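Local atomic coordinates of domain of Unknown Function with a Cystatin-Like Fold (PDB entry 2RGQ), a protein that is of unknown function but adopts a cystatin-like fold of the SnoaL/NTF2 type, a scaffold that in relatives serves enzymes and binding proteins alike. Residues A6-E11 against V111-G116; N75-G80 against T86-L91; D109-R112 against K117-L120. One frame throughout, in Å; residues are numbered along the deposited sequence.

Contact 1: A6-E11 against V111-G116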
ATOM      1  N   ALA B   6       8.039  16.211   2.842  1.00  8.90           N
ATOM      2  CA  ALA B   6       7.860  14.770   2.942  1.00  9.15           C
ATOM      3  C   ALA B   6       6.922  14.480   4.102  1.00  9.07           C
ATOM      4  O   ALA B   6       6.058  13.608   4.002  1.00  7.79           O
ATOM      5  CB  ALA B   6       9.238  14.096   3.189  1.00  8.33           C
ATOM      6  N   LEU B   7       7.070  15.236   5.198  1.00 10.91           N
ATOM      7  CA  LEU B   7       6.124  15.081   6.337  1.00 11.75           C
ATOM      8  C   LEU B   7       4.706  15.415   5.932  1.00 12.37           C
ATOM      9  O   LEU B   7       3.760  14.683   6.349  1.00 11.68           O
ATOM     10  CB  LEU B   7       6.550  15.849   7.576  1.00 12.44           C
ATOM     11  CG  LEU B   7       7.710  15.308   8.434  1.00 12.71           C
ATOM     12  CD1 LEU B   7       8.043  16.353   9.416  1.00 13.19           C
ATOM     13  CD2 LEU B   7       7.377  13.958   9.148  1.00 12.66           C
ATOM     14  N   ASP B   8       4.516  16.464   5.106  1.00 12.71           N
ATOM     15  CA  ASP B   8       3.166  16.786   4.599  1.00 10.41           C
ATOM     16  C   ASP B   8       2.565  15.615   3.803  1.00 11.28           C
ATOM     17  O   ASP B   8       1.411  15.245   4.017  1.00  9.70           O
ATOM     18  CB  ASP B   8       3.115  18.030   3.673  1.00 11.35           C
ATOM     19  CG  ASP B   8       3.412  19.358   4.384  1.00 10.84           C
ATOM     20  OD1 ASP B   8       3.024  19.550   5.556  1.00 11.63           O
ATOM     21  OD2 ASP B   8       4.046  20.246   3.732  1.00 10.81           O
ATOM     22  N   LYS B   9       3.321  15.073   2.862  1.00 11.04           N
ATOM     23  CA  LYS B   9       2.868  13.923   2.066  1.00 11.41           C
ATOM     24  C   LYS B   9       2.459  12.725   2.929  1.00  9.56           C
ATOM     25  O   LYS B   9       1.417  12.115   2.707  1.00 11.75           O
ATOM     26  CB  LYS B   9       3.952  13.527   1.049  1.00 12.43           C
ATOM     27  CG  LYS B   9       4.127  14.593  -0.102  1.00 13.91           C
ATOM     28  CD  LYS B   9       4.848  13.963  -1.300  1.00 16.94           C
ATOM     29  CE  LYS B   9       4.689  14.796  -2.569  1.00 18.81           C
ATOM     30  NZ  LYS B   9       5.162  13.998  -3.753  1.00 19.02           N
ATOM     31  N   LEU B  10       3.308  12.392   3.910  1.00 10.72           N
ATOM     32  CA  LEU B  10       3.020  11.279   4.828  1.00 10.23           C
ATOM     33  C   LEU B  10       1.738  11.531   5.621  1.00 10.38           C
ATOM     34  O   LEU B  10       0.894  10.625   5.749  1.00 10.14           O
ATOM     35  CB  LEU B  10       4.213  10.995   5.718  1.00 10.66           C
ATOM     36  CG  LEU B  10       5.462  10.456   5.070  1.00 11.55           C
ATOM     37  CD1 LEU B  10       6.631  10.583   5.998  1.00  9.39           C
ATOM     38  CD2 LEU B  10       5.289   8.970   4.672  1.00 13.18           C
ATOM     39  N   GLU B  11       1.560  12.755   6.105  1.00  9.94           N
ATOM     40  CA  GLU B  11       0.317  13.166   6.817  1.00 10.81           C
ATOM     41  C   GLU B  11      -0.901  13.077   5.907  1.00 10.17           C
ATOM     42  O   GLU B  11      -1.977  12.632   6.321  1.00  9.20           O
ATOM     43  CB  GLU B  11       0.436  14.576   7.429  1.00 13.49           C
ATOM     44  CG  GLU B  11      -0.618  14.858   8.531  1.00 15.05           C
ATOM     45  CD  GLU B  11      -0.553  16.255   9.133  1.00 17.74           C
ATOM     46  OE1 GLU B  11       0.577  16.766   9.212  1.00 16.80           O
ATOM     47  OE2 GLU B  11      -1.622  16.836   9.511  1.00 14.02           O
ATOM     48  N   VAL B 111      -7.149  18.193  -0.338  1.00 12.74           N
ATOM     49  CA  VAL B 111      -6.799  18.310   1.059  1.00 10.68           C
ATOM     50  C   VAL B 111      -6.292  19.734   1.331  1.00  9.86           C
ATOM     51  O   VAL B 111      -5.891  20.434   0.407  1.00  8.74           O
ATOM     52  CB  VAL B 111      -5.766  17.297   1.527  1.00 11.58           C
ATOM     53  CG1 VAL B 111      -6.356  15.827   1.430  1.00 11.35           C
ATOM     54  CG2 VAL B 111      -4.410  17.502   0.783  1.00  9.87           C
ATOM     55  N   ARG B 112      -6.407  20.147   2.577  1.00  9.72           N
ATOM     56  CA  ARG B 112      -6.006  21.495   2.987  1.00  9.22           C
ATOM     57  C   ARG B 112      -5.415  21.483   4.374  1.00 10.77           C
ATOM     58  O   ARG B 112      -5.872  20.731   5.255  1.00 11.01           O
ATOM     59  CB  ARG B 112      -7.211  22.412   2.941  1.00 10.52           C
ATOM     60  CG  ARG B 112      -6.948  23.913   3.211  1.00 11.33           C
ATOM     61  CD  ARG B 112      -8.237  24.696   3.112  1.00 12.29           C
ATOM     62  NE  ARG B 112      -8.843  24.564   1.775  1.00 12.90           N
ATOM     63  CZ  ARG B 112     -10.130  24.747   1.473  1.00 13.41           C
ATOM     64  NH1 ARG B 112     -10.981  25.111   2.371  1.00 14.13           N
ATOM     65  NH2 ARG B 112     -10.560  24.614   0.247  1.00 14.59           N
ATOM     66  N   LYS B 113      -4.401  22.328   4.560  1.00 11.23           N
ATOM     67  CA  LYS B 113      -3.780  22.507   5.877  1.00 10.59           C
ATOM     68  C   LYS B 113      -4.536  23.653   6.539  1.00 11.00           C
ATOM     69  O   LYS B 113      -4.532  24.769   6.036  1.00 11.21           O
ATOM     70  CB  LYS B 113      -2.316  22.806   5.743  1.00 12.61           C
ATOM     71  CG  LYS B 113      -1.600  22.979   7.041  1.00 11.48           C
ATOM     72  CD  LYS B 113      -0.118  23.165   6.861  1.00 12.22           C
ATOM     73  CE  LYS B 113       0.582  21.869   6.525  1.00 13.18           C
ATOM     74  NZ  LYS B 113       1.981  22.150   5.994  1.00 12.75           N
ATOM     75  N   ILE B 114      -5.190  23.343   7.661  1.00  9.88           N
ATOM     76  CA  ILE B 114      -5.968  24.283   8.458  1.00 11.88           C
ATOM     77  C   ILE B 114      -5.445  24.247   9.910  1.00 12.33           C
ATOM     78  O   ILE B 114      -5.366  23.196  10.525  1.00 12.51           O
ATOM     79  CB  ILE B 114      -7.497  23.962   8.411  1.00 13.29           C
ATOM     80  CG1 ILE B 114      -7.948  23.688   6.966  1.00 14.80           C
ATOM     81  CG2 ILE B 114      -8.297  25.093   9.068  1.00 14.34           C
ATOM     82  CD1 ILE B 114      -9.443  23.332   6.784  1.00 13.16           C
ATOM     83  N   ASN B 115      -5.058  25.420  10.428  1.00 13.15           N
ATOM     84  CA  ASN B 115      -4.471  25.530  11.759  1.00 13.88           C
ATOM     85  C   ASN B 115      -3.349  24.500  11.977  1.00 14.43           C
ATOM     86  O   ASN B 115      -3.252  23.863  13.036  1.00 13.55           O
ATOM     87  CB  ASN B 115      -5.526  25.421  12.846  1.00 14.67           C
ATOM     88  CG  ASN B 115      -6.699  26.364  12.641  1.00 15.49           C
ATOM     89  OD1 ASN B 115      -6.570  27.507  12.205  1.00 15.64           O
ATOM     90  ND2 ASN B 115      -7.849  25.882  12.985  1.00 17.00           N
ATOM     91  N   GLY B 116      -2.539  24.320  10.944  1.00 12.99           N
ATOM     92  CA  GLY B 116      -1.385  23.461  10.971  1.00 14.61           C
ATOM     93  C   GLY B 116      -1.527  21.979  10.764  1.00 13.79           C
ATOM     94  O   GLY B 116      -0.521  21.259  10.887  1.00 14.72           O
TER
HETATM   95  O   HOH W   1       0.897  19.373   9.528  1.00 29.52           O

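Contact 2: N75-G80 against T86-L91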
ATOM      1  N   ASN B  75      -1.058   3.221  -4.059  1.00 10.75           N
ATOM      2  CA  ASN B  75      -0.659   4.025  -5.251  1.00 11.05           C
ATOM      3  C   ASN B  75      -0.900   5.516  -5.072  1.00  9.73           C
ATOM      4  O   ASN B  75      -1.343   6.193  -6.016  1.00 12.33           O
ATOM      5  CB  ASN B  75      -1.377   3.557  -6.532  1.00 11.94           C
ATOM      6  CG  ASN B  75      -1.036   2.135  -6.962  1.00 14.34           C
ATOM      7  OD1 ASN B  75      -0.190   1.504  -6.398  1.00 18.22           O
ATOM      8  ND2 ASN B  75      -1.712   1.651  -8.023  1.00 18.03           N
ATOM      9  N   ALA B  76      -0.630   6.029  -3.879  1.00 11.01           N
ATOM     10  CA  ALA B  76      -0.851   7.459  -3.648  1.00 12.39           C
ATOM     11  C   ALA B  76       0.089   8.322  -4.500  1.00 11.71           C
ATOM     12  O   ALA B  76       1.315   8.097  -4.575  1.00 12.90           O
ATOM     13  CB  ALA B  76      -0.689   7.827  -2.188  1.00 12.88           C
ATOM     14  N   ILE B  77      -0.505   9.314  -5.144  1.00 12.89           N
ATOM     15  CA  ILE B  77       0.238  10.336  -5.867  1.00 12.70           C
ATOM     16  C   ILE B  77      -0.343  11.650  -5.340  1.00 12.57           C
ATOM     17  O   ILE B  77      -1.555  11.889  -5.428  1.00 12.87           O
ATOM     18  CB  ILE B  77       0.088  10.265  -7.362  1.00 15.08           C
ATOM     19  CG1 ILE B  77       0.525   8.866  -7.884  1.00 15.99           C
ATOM     20  CG2 ILE B  77       0.883  11.443  -8.030  1.00 16.27           C
ATOM     21  CD1 ILE B  77       0.356   8.737  -9.384  1.00 16.83           C
ATOM     22  N   ILE B  78       0.548  12.484  -4.833  1.00 12.86           N
ATOM     23  CA  ILE B  78       0.176  13.744  -4.205  1.00 13.77           C
ATOM     24  C   ILE B  78       0.863  14.912  -4.874  1.00 15.66           C
ATOM     25  O   ILE B  78       2.075  14.879  -5.088  1.00 14.10           O
ATOM     26  CB  ILE B  78       0.517  13.733  -2.673  1.00 13.50           C
ATOM     27  CG1 ILE B  78      -0.242  12.612  -1.938  1.00 14.81           C
ATOM     28  CG2 ILE B  78       0.255  15.141  -2.034  1.00 14.45           C
ATOM     29  CD1 ILE B  78       0.339  12.343  -0.528  1.00 14.65           C
ATOM     30  N   GLN B  79       0.093  15.951  -5.185  1.00 14.65           N
ATOM     31  CA  GLN B  79       0.679  17.198  -5.730  1.00 17.73           C
ATOM     32  C   GLN B  79       0.043  18.420  -5.073  1.00 14.70           C
ATOM     33  O   GLN B  79      -1.110  18.405  -4.694  1.00 11.86           O
ATOM     34  CB  GLN B  79       0.639  17.289  -7.254  1.00 20.53           C
ATOM     35  CG  GLN B  79      -0.681  17.098  -7.957  1.00 24.20           C
ATOM     36  CD  GLN B  79      -1.181  15.631  -7.993  1.00 27.11           C
ATOM     37  OE1 GLN B  79      -0.428  14.674  -8.296  1.00 31.04           O
ATOM     38  NE2 GLN B  79      -2.459  15.466  -7.730  1.00 27.89           N
ATOM     39  N   GLY B  80       0.832  19.462  -4.905  1.00 14.40           N
ATOM     40  CA  GLY B  80       0.353  20.661  -4.264  1.00 12.47           C
ATOM     41  C   GLY B  80       1.483  21.442  -3.645  1.00 13.90           C
ATOM     42  O   GLY B  80       2.626  21.367  -4.095  1.00 13.75           O
ATOM     43  N   THR B  86      -3.716  17.804  -3.747  1.00 13.42           N
ATOM     44  CA  THR B  86      -4.617  16.823  -4.290  1.00 12.54           C
ATOM     45  C   THR B  86      -3.901  15.493  -4.237  1.00 13.14           C
ATOM     46  O   THR B  86      -2.679  15.448  -4.394  1.00 14.53           O
ATOM     47  CB  THR B  86      -5.067  17.162  -5.736  1.00 15.24           C
ATOM     48  OG1 THR B  86      -3.915  17.213  -6.586  1.00 20.78           O
ATOM     49  CG2 THR B  86      -5.771  18.484  -5.778  1.00 13.80           C
HETATM   50  N   MSE B  87      -4.633  14.449  -3.883  1.00 13.50           N
HETATM   51  CA  MSE B  87      -4.131  13.092  -3.853  1.00 12.87           C
HETATM   52  C   MSE B  87      -4.991  12.228  -4.744  1.00 14.51           C
HETATM   53  O   MSE B  87      -6.214  12.396  -4.729  1.00 16.07           O
HETATM   54  CB  MSE B  87      -4.166  12.533  -2.418  1.00 15.36           C
HETATM   55  CG  MSE B  87      -3.608  11.123  -2.338  1.00 15.49           C
HETATM   56 SE   MSE B  87      -3.334  10.505  -0.538  0.75 16.47          SE
HETATM   57  CE  MSE B  87      -5.035  10.677   0.225  1.00 16.36           C
ATOM     58  N   GLU B  88      -4.371  11.312  -5.512  1.00 12.95           N
ATOM     59  CA  GLU B  88      -5.084  10.288  -6.281  1.00 12.94           C
ATOM     60  C   GLU B  88      -4.593   8.967  -5.718  1.00 12.03           C
ATOM     61  O   GLU B  88      -3.420   8.829  -5.388  1.00 12.63           O
ATOM     62  CB  GLU B  88      -4.837  10.380  -7.789  1.00 16.39           C
ATOM     63  CG  GLU B  88      -5.122  11.736  -8.365  1.00 20.84           C
ATOM     64  CD  GLU B  88      -3.958  12.722  -8.204  1.00 23.33           C
ATOM     65  OE1 GLU B  88      -2.806  12.406  -8.580  1.00 25.76           O
ATOM     66  OE2 GLU B  88      -4.191  13.852  -7.700  1.00 26.64           O
ATOM     67  N   SER B  89      -5.459   7.975  -5.617  1.00 11.42           N
ATOM     68  CA  SER B  89      -5.068   6.716  -5.037  1.00 12.66           C
ATOM     69  C   SER B  89      -6.077   5.653  -5.438  1.00 12.89           C
ATOM     70  O   SER B  89      -7.097   5.970  -6.052  1.00 11.38           O
ATOM     71  CB  SER B  89      -5.011   6.823  -3.521  1.00 15.43           C
ATOM     72  OG  SER B  89      -6.304   6.968  -2.924  1.00 14.38           O
ATOM     73  N   TYR B  90      -5.767   4.415  -5.067  1.00 11.77           N
ATOM     74  CA  TYR B  90      -6.677   3.327  -5.252  1.00 10.43           C
ATOM     75  C   TYR B  90      -7.220   2.865  -3.938  1.00 12.11           C
ATOM     76  O   TYR B  90      -6.534   2.939  -2.952  1.00 12.36           O
ATOM     77  CB  TYR B  90      -5.978   2.130  -5.876  1.00 10.09           C
ATOM     78  CG  TYR B  90      -5.675   2.224  -7.349  1.00 11.11           C
ATOM     79  CD1 TYR B  90      -6.186   3.239  -8.160  1.00 11.05           C
ATOM     80  CD2 TYR B  90      -4.947   1.212  -7.947  1.00  9.17           C
ATOM     81  CE1 TYR B  90      -5.976   3.232  -9.522  1.00 11.67           C
ATOM     82  CE2 TYR B  90      -4.740   1.196  -9.312  1.00 11.30           C
ATOM     83  CZ  TYR B  90      -5.235   2.218 -10.085  1.00 10.84           C
ATOM     84  OH  TYR B  90      -5.039   2.243 -11.428  1.00 13.05           O
ATOM     85  N   LEU B  91      -8.429   2.309  -4.007  1.00 11.33           N
ATOM     86  CA  LEU B  91      -9.108   1.698  -2.890  1.00 13.16           C
ATOM     87  C   LEU B  91      -9.444   0.299  -3.338  1.00 12.82           C
ATOM     88  O   LEU B  91      -9.991   0.110  -4.442  1.00 12.25           O
ATOM     89  CB  LEU B  91     -10.380   2.450  -2.522  1.00 15.02           C
ATOM     90  CG  LEU B  91     -11.258   1.909  -1.381  1.00 16.72           C
ATOM     91  CD1 LEU B  91     -10.464   1.843  -0.110  1.00 17.85           C
ATOM     92  CD2 LEU B  91     -12.524   2.778  -1.226  1.00 19.52           C
TER
HETATM   93  O   HOH W   2      -3.064  20.028  -6.752  1.00 44.18           O

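Contact 3: D109-R112 against K117-L120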
ATOM      1  N   ASP B 109      -8.737  13.044  -3.850  1.00 13.24           N
ATOM      2  CA  ASP B 109      -8.861  13.855  -2.621  1.00 14.92           C
ATOM      3  C   ASP B 109      -8.319  15.260  -2.801  1.00 15.04           C
ATOM      4  O   ASP B 109      -7.290  15.454  -3.433  1.00 16.96           O
ATOM      5  CB  ASP B 109      -8.117  13.197  -1.449  1.00 15.42           C
ATOM      6  CG  ASP B 109      -8.694  11.851  -1.068  1.00 19.24           C
ATOM      7  OD1 ASP B 109      -9.920  11.827  -0.828  1.00 19.98           O
ATOM      8  OD2 ASP B 109      -7.928  10.846  -0.926  1.00 22.62           O
ATOM      9  N   GLN B 110      -9.071  16.258  -2.341  1.00 14.10           N
ATOM     10  CA  GLN B 110      -8.562  17.623  -2.244  1.00 14.45           C
ATOM     11  C   GLN B 110      -8.350  17.778  -0.742  1.00 11.92           C
ATOM     12  O   GLN B 110      -9.297  17.509   0.057  1.00 11.70           O
ATOM     13  CB  GLN B 110      -9.570  18.646  -2.722  1.00 16.78           C
ATOM     14  CG  GLN B 110      -9.957  18.530  -4.176  1.00 20.73           C
ATOM     15  CD  GLN B 110     -11.026  19.524  -4.561  1.00 24.43           C
ATOM     16  OE1 GLN B 110     -11.484  20.322  -3.733  1.00 27.65           O
ATOM     17  NE2 GLN B 110     -11.441  19.488  -5.830  1.00 27.48           N
ATOM     18  N   VAL B 111      -7.149  18.193  -0.338  1.00 12.74           N
ATOM     19  CA  VAL B 111      -6.799  18.310   1.059  1.00 10.68           C
ATOM     20  C   VAL B 111      -6.292  19.734   1.331  1.00  9.86           C
ATOM     21  O   VAL B 111      -5.891  20.434   0.407  1.00  8.74           O
ATOM     22  CB  VAL B 111      -5.766  17.297   1.527  1.00 11.58           C
ATOM     23  CG1 VAL B 111      -6.356  15.827   1.430  1.00 11.35           C
ATOM     24  CG2 VAL B 111      -4.410  17.502   0.783  1.00  9.87           C
ATOM     25  N   ARG B 112      -6.407  20.147   2.577  1.00  9.72           N
ATOM     26  CA  ARG B 112      -6.006  21.495   2.987  1.00  9.22           C
ATOM     27  C   ARG B 112      -5.415  21.483   4.374  1.00 10.77           C
ATOM     28  O   ARG B 112      -5.872  20.731   5.255  1.00 11.01           O
ATOM     29  CB  ARG B 112      -7.211  22.412   2.941  1.00 10.52           C
ATOM     30  CG  ARG B 112      -6.948  23.913   3.211  1.00 11.33           C
ATOM     31  CD  ARG B 112      -8.237  24.696   3.112  1.00 12.29           C
ATOM     32  NE  ARG B 112      -8.843  24.564   1.775  1.00 12.90           N
ATOM     33  CZ  ARG B 112     -10.130  24.747   1.473  1.00 13.41           C
ATOM     34  NH1 ARG B 112     -10.981  25.111   2.371  1.00 14.13           N
ATOM     35  NH2 ARG B 112     -10.560  24.614   0.247  1.00 14.59           N
ATOM     36  N   LYS B 117      -2.733  21.523  10.443  1.00 10.65           N
ATOM     37  CA  LYS B 117      -3.027  20.121  10.237  1.00 12.72           C
ATOM     38  C   LYS B 117      -3.722  19.902   8.925  1.00 12.20           C
ATOM     39  O   LYS B 117      -4.581  20.716   8.558  1.00 10.01           O
ATOM     40  CB  LYS B 117      -3.951  19.680  11.362  1.00 16.50           C
ATOM     41  CG  LYS B 117      -4.355  18.230  11.351  1.00 20.53           C
ATOM     42  CD  LYS B 117      -4.837  17.842  12.748  1.00 22.55           C
ATOM     43  CE  LYS B 117      -5.494  16.465  12.755  1.00 23.95           C
ATOM     44  NZ  LYS B 117      -4.596  15.378  12.323  1.00 21.84           N
ATOM     45  N   TRP B 118      -3.455  18.746   8.287  1.00  9.19           N
ATOM     46  CA  TRP B 118      -4.107  18.425   7.015  1.00 11.12           C
ATOM     47  C   TRP B 118      -5.456  17.775   7.263  1.00 10.30           C
ATOM     48  O   TRP B 118      -5.632  16.948   8.194  1.00  9.24           O
ATOM     49  CB  TRP B 118      -3.278  17.495   6.133  1.00 10.73           C
ATOM     50  CG  TRP B 118      -2.055  18.117   5.614  1.00 10.14           C
ATOM     51  CD1 TRP B 118      -0.828  18.050   6.157  1.00  8.47           C
ATOM     52  CD2 TRP B 118      -1.941  18.903   4.428  1.00 10.00           C
ATOM     53  NE1 TRP B 118       0.080  18.713   5.364  1.00 12.66           N
ATOM     54  CE2 TRP B 118      -0.585  19.268   4.303  1.00  9.76           C
ATOM     55  CE3 TRP B 118      -2.851  19.359   3.479  1.00 11.83           C
ATOM     56  CZ2 TRP B 118      -0.106  20.070   3.242  1.00 11.54           C
ATOM     57  CZ3 TRP B 118      -2.389  20.148   2.403  1.00 11.29           C
ATOM     58  CH2 TRP B 118      -1.024  20.504   2.303  1.00 10.79           C
ATOM     59  N   TYR B 119      -6.405  18.166   6.422  1.00  9.39           N
ATOM     60  CA  TYR B 119      -7.763  17.660   6.424  1.00  9.73           C
ATOM     61  C   TYR B 119      -8.307  17.404   5.037  1.00  9.92           C
ATOM     62  O   TYR B 119      -7.902  18.054   4.075  1.00  9.44           O
ATOM     63  CB  TYR B 119      -8.717  18.714   7.008  1.00 11.46           C
ATOM     64  CG  TYR B 119      -8.483  19.013   8.434  1.00 10.78           C
ATOM     65  CD1 TYR B 119      -9.052  18.223   9.438  1.00 12.29           C
ATOM     66  CD2 TYR B 119      -7.662  20.059   8.803  1.00 12.39           C
ATOM     67  CE1 TYR B 119      -8.816  18.500  10.777  1.00 13.07           C
ATOM     68  CE2 TYR B 119      -7.406  20.342  10.144  1.00 14.54           C
ATOM     69  CZ  TYR B 119      -7.993  19.578  11.121  1.00 14.34           C
ATOM     70  OH  TYR B 119      -7.690  19.873  12.428  1.00 14.25           O
ATOM     71  N   LEU B 120      -9.205  16.432   4.926  1.00 10.21           N
ATOM     72  CA  LEU B 120      -9.960  16.215   3.708  1.00  9.71           C
ATOM     73  C   LEU B 120     -10.981  17.346   3.458  1.00 12.83           C
ATOM     74  O   LEU B 120     -11.864  17.623   4.313  1.00 13.19           O
ATOM     75  CB  LEU B 120     -10.724  14.875   3.803  1.00 10.70           C
ATOM     76  CG  LEU B 120      -9.901  13.579   3.779  1.00 11.62           C
ATOM     77  CD1 LEU B 120     -10.806  12.398   4.145  1.00 11.86           C
ATOM     78  CD2 LEU B 120      -9.264  13.345   2.417  1.00 11.86           C
TER

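Contact 1: A6-E11 against V111-G116
Lys-113, near the end of strand 101-114, extends to the first turns of helix 6-25 and meets the carboxylate of Asp-8, the two side chains crossing at about a right angle. Their salt bridge runs from NZ of Lys-113 to OD1 of Asp-8 at 2.8 Å. The ammonium nitrogen sits above the carboxylate, 37° out of its plane, and OD2 of Asp-8 stays 3.6 Å from NZ of Lys-113, so the grip is through one oxygen. A bend at the third torsion of the lysine (chi3 -75°), after an extended start, brings CE as well as NZ up to OD1. In this cystatin-like fold the N-terminal helix packs against the curved sheet, and the ion pair fastens its start to the turn end of the hairpin formed by strands 101-114 and 117-127. Both partners are shared: NZ of Lys-113 also binds the backbone O of Tyr-82, while OD1 of Asp-8 takes the indole NE1 of Trp-118. Replacing Asp-8 with an alanine would probably leave the buried indole N-H without its acceptor and the lysine charge without its mate. One turn further on, Glu-11 uses its two oxygens differently. OE2 accepts the backbone N of Trp-118, whereas OE1 receives a bond from a water at 2.6 Å, and that same water donates to O of Gly-116 at 2.7 Å, linking helix and turn.

Contact 2: N75-G80 against T86-L91
Ile-77 with Glu-88 and Gln-79 with Thr-86 form hydrogen-bonded pairs of an antiparallel ladder, the two strand segments running at 171° with axes 4.7 Å apart at their closest. Between these pairs stands the non-hydrogen-bonded pair of Ile-78 and selenomethionine Met-87, where CG1 of Ile-78 rests on CG of Met-87 at 3.7 Å. SE of Met-87 also lies 4.1 Å from CB of Ala-76; on this face Ala-76 and Ile-78 pack against Met-13 of helix 6-25.

The other face carries a polar cluster. Gln-79 places CG between its backbone N and carbonyl carbon (chi1 53°) and then bends, folding the amide across the strand boundary. NE2 of Gln-79 donates to OG1 of Thr-86 at 2.5 Å, nearly in the amide plane, and to OE2 of Glu-88, whose own chain bends to meet it. NE2 of Gln-79 and OE2 of Glu-88 are modelled 2.4 Å apart, too short to be taken literally; the bond to Thr-86 is unusually short as well, so the exact geometry of this cluster is doubtful. Amide and carboxylate are nearly coplanar. A water bonded to OG1 of Thr-86 and O of Gln-79 adds to the cluster.

At the other end ND2 of Asn-75 approaches the ring of Tyr-90 at 3.3 Å from both CD2 and CE2, amide and ring planes 46° apart. The polar ends of both residues are claimed by the third subunit: ND2 of Asn-75 binds O of its His-71, and OH of Tyr-90 binds OD2 of its Asp-24. The arrangement is a beta hairpin, made by strands 69-80 and 84-95 at one edge, within this chain, of the mixed sheet of the cystatin-like fold.

Contact 3: D109-R112 against K117-L120
Val-111 packs into the corner between Trp-118 and Leu-120 in the beta hairpin that joins strands 101-114 and 117-127 of the cystatin-like sheet. The segments run antiparallel, with 149° between their directions, and Arg-112 and Tyr-119 make the hydrogen-bonded pair: N of Arg-112 donates to O of Tyr-119 at 3.0 Å, and N of Tyr-119 returns a bond to O of Arg-112 at 2.9 Å.

Next to this pair, Val-111 and Leu-120 form a non-hydrogen-bonded pair. CB of Val-111 sits 3.4 Å from O of Tyr-119, beside the carbonyl that Arg-112 uses. There the side chain forks. CG1 of Val-111, anti to the carbonyl carbon (chi1 -65°), turns to Leu-120 and touches its CD2 at 3.9 Å. CG2 of Val-111 heads to the indole and lies against CE3 and CZ3 in the six-membered ring of Trp-118, 3.6 Å from the former, the two side chains crossing at about a right angle. The same ring leans on the main chain of the opposite strand, with CE3 of Trp-118 only 3.4 Å from C of Arg-112. These apolar groups lie on the face packed by helix 6-25, where Val-111 also meets Ile-12 and Leu-15. On the other face the side chain of Tyr-119 lies about 4 Å from a bound glycerol, probably a crystallisation additive.

A methyl group of Leu-120 rests against the carboxylate of Asp-109, which forms a salt bridge with Arg-123: CD2 of Leu-120 lies 3.6 Å from OD1 of Asp-109.

How the contacts relate
From the N terminus, helix 6-25 comes first, and its partner in contact 1 arrives about a hundred residues later, so this contact closes nearly the whole domain. Contact 2 falls within that long loop as a tight hairpin between strands 69-80 and 84-95. Contact 3 follows it in series and overlaps contact 1, sharing Val-111 and Arg-112 before the chain turns into strand 117-127. Contacts 2 and 3 adjoin across the sheet, where N of Asp-109 lies 2.7 Å from O of Met-87. Helix 6-25 is thus tied to both hairpins: through contact 1 at the turn of one, and through Lys-9, whose O lies against CD1 of Ile-78, at the other.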